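Local coordinates for protein insensitive (Drosophila melanogaster, PDB 4IX7) that represses transcription of neural-development genes as a homodimer, binding the palindromic DNA sequence CCAATTGG through its BEN domain, and serves as a corepressor for Suppressor of Hairless, at residues Val5-Asn10 / Gln74-Ala79. Numbering follows the deposited sequence.
Sequences VSIGPN and QDIIFA
Gly8 brings the backbone of 5-10 closest to helix 70-84, its CA 4.4 Å from the CA of Asp75, where the chain has left strand 4-6 and enters the turn of a two-stranded antiparallel hairpin with strand 13-15. The turn of this beta hairpin packs on helix 70-84 of the BEN domain, about 8 Å from the bound DNA at its nearest atom. The Asp75 carboxylate takes bonds from two residues of the hairpin. Its OD1 accepts the backbone N-H of Asn10 at 2.9 Å through the syn lone pair, in a nearly straight bond (164°), while OD2 is hydrogen-bonded to the hydroxyl of Thr12 further along the hairpin. Were Asp75 replaced by an alanine, the Asn10 N-H and the Thr12 hydroxyl would probably lose their shared partner, leaving the turn less firmly tied to the helix. Next to the carboxylate, the chi1 of Ile7 (79°), with CG1 between its backbone N and carbonyl carbon, brings Ile7 CD1 to 3.8 Å from Asp75 O and on to Ile76 CG1. Ile7 CB meets the methyl of Ala79, and Phe19, Val14 and Ile38 add to this buried apolar cluster. Pro9 CD sits over one face of the Phe78 ring, 3.7 Å from its centroid in a CH-pi contact; Ile7 O lies at the ring edge, 3.4 Å from Phe78 CD2. At the outer end, Asn10 ND2 has Gly71 O as a second acceptor; the bond from Asn10 ND2 to Gln74 OE1, 2.9 Å long, lies in the Asn10 amide plane yet reaches the oxygen from 54° out of the Gln74 carbonyl plane.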
loop_
_atom_site.group_PDB
_atom_site.type_symbol
_atom_site.label_atom_id
_atom_site.label_comp_id
_atom_site.label_asym_id
_atom_site.label_seq_id
_atom_site.Cartn_x
_atom_site.Cartn_y
_atom_site.Cartn_z
ATOM N N VAL C 5 13.078 1.114 -27.452
ATOM C CA VAL C 5 13.761 0.330 -26.438
ATOM C C VAL C 5 12.803 -0.732 -25.896
ATOM O O VAL C 5 11.705 -0.409 -25.439
ATOM C CB VAL C 5 14.240 1.210 -25.258
ATOM C CG1 VAL C 5 14.860 0.348 -24.171
ATOM C CG2 VAL C 5 15.229 2.260 -25.735
ATOM N N SER C 6 13.208 -1.999 -25.969
ATOM C CA SER C 6 12.447 -3.095 -25.371
ATOM C C SER C 6 12.640 -3.077 -23.859
ATOM O O SER C 6 13.771 -3.162 -23.374
ATOM C CB SER C 6 12.937 -4.428 -25.944
ATOM O OG SER C 6 12.173 -5.513 -25.456
ATOM N N ILE C 7 11.553 -2.958 -23.100
ATOM C CA ILE C 7 11.703 -2.778 -21.651
ATOM C C ILE C 7 11.637 -4.065 -20.829
ATOM O O ILE C 7 11.957 -4.060 -19.637
ATOM C CB ILE C 7 10.719 -1.718 -21.064
ATOM C CG1 ILE C 7 9.314 -2.309 -20.882
ATOM C CG2 ILE C 7 10.714 -0.446 -21.920
ATOM C CD1 ILE C 7 8.334 -1.368 -20.186
ATOM N N GLY C 8 11.222 -5.163 -21.453
ATOM C CA GLY C 8 11.112 -6.422 -20.735
ATOM C C GLY C 8 10.961 -7.606 -21.657
ATOM O O GLY C 8 10.920 -7.444 -22.877
ATOM N N PRO C 9 10.868 -8.806 -21.075
ATOM C CA PRO C 9 10.832 -10.048 -21.864
ATOM C C PRO C 9 9.698 -10.164 -22.887
ATOM O O PRO C 9 9.823 -10.973 -23.808
ATOM C CB PRO C 9 10.718 -11.151 -20.800
ATOM C CG PRO C 9 10.364 -10.449 -19.515
ATOM C CD PRO C 9 10.908 -9.059 -19.624
ATOM N N ASN C 10 8.619 -9.399 -22.740
ATOM C CA ASN C 10 7.512 -9.484 -23.693
ATOM C C ASN C 10 7.610 -8.457 -24.817
ATOM O O ASN C 10 6.686 -8.303 -25.619
ATOM C CB ASN C 10 6.161 -9.392 -22.975
ATOM C CG ASN C 10 5.990 -10.474 -21.933
ATOM O OD1 ASN C 10 6.350 -11.635 -22.161
ATOM N ND2 ASN C 10 5.464 -10.105 -20.772
ATOM N N GLN C 74 3.594 -6.897 -16.981
ATOM C CA GLN C 74 4.743 -7.708 -16.591
ATOM C C GLN C 74 6.044 -7.027 -17.012
ATOM O O GLN C 74 7.017 -7.018 -16.260
ATOM C CB GLN C 74 4.658 -9.099 -17.216
ATOM C CG GLN C 74 5.664 -10.079 -16.648
ATOM C CD GLN C 74 5.659 -11.412 -17.384
ATOM O OE1 GLN C 74 4.928 -11.594 -18.362
ATOM N NE2 GLN C 74 6.478 -12.348 -16.918
ATOM N N ASP C 75 6.049 -6.432 -18.203
ATOM C CA ASP C 75 7.239 -5.740 -18.687
ATOM C C ASP C 75 7.541 -4.480 -17.887
ATOM O O ASP C 75 8.706 -4.185 -17.605
ATOM C CB ASP C 75 7.115 -5.404 -20.173
ATOM C CG ASP C 75 7.440 -6.592 -21.065
ATOM O OD1 ASP C 75 7.934 -7.620 -20.549
ATOM O OD2 ASP C 75 7.209 -6.476 -22.284
ATOM N N ILE C 76 6.499 -3.734 -17.522
ATOM C CA ILE C 76 6.695 -2.537 -16.716
ATOM C C ILE C 76 7.288 -2.916 -15.370
ATOM O O ILE C 76 8.227 -2.278 -14.898
ATOM C CB ILE C 76 5.379 -1.757 -16.528
ATOM C CG1 ILE C 76 4.957 -1.149 -17.872
ATOM C CG2 ILE C 76 5.530 -0.670 -15.450
ATOM C CD1 ILE C 76 3.564 -0.568 -17.854
ATOM N N ILE C 77 6.759 -3.974 -14.763
ATOM C CA ILE C 77 7.280 -4.448 -13.481
ATOM C C ILE C 77 8.730 -4.896 -13.640
ATOM O O ILE C 77 9.579 -4.562 -12.818
ATOM C CB ILE C 77 6.415 -5.581 -12.910
ATOM C CG1 ILE C 77 5.030 -5.049 -12.540
ATOM C CG2 ILE C 77 7.083 -6.202 -11.701
ATOM C CD1 ILE C 77 4.013 -6.159 -12.218
ATOM N N PHE C 78 9.016 -5.626 -14.713
ATOM C CA PHE C 78 10.386 -6.047 -14.987
ATOM C C PHE C 78 11.334 -4.853 -15.042
ATOM O O PHE C 78 12.374 -4.841 -14.375
ATOM C CB PHE C 78 10.463 -6.840 -16.296
ATOM C CG PHE C 78 11.845 -7.322 -16.630
ATOM C CD1 PHE C 78 12.268 -8.578 -16.229
ATOM C CD2 PHE C 78 12.719 -6.522 -17.355
ATOM C CE1 PHE C 78 13.542 -9.029 -16.537
ATOM C CE2 PHE C 78 13.997 -6.965 -17.663
ATOM C CZ PHE C 78 14.406 -8.222 -17.255
ATOM N N ALA C 79 10.976 -3.846 -15.833
ATOM C CA ALA C 79 11.855 -2.703 -16.028
ATOM C C ALA C 79 12.074 -1.917 -14.732
ATOM O O ALA C 79 13.208 -1.573 -14.386
ATOM C CB ALA C 79 11.303 -1.794 -17.099
#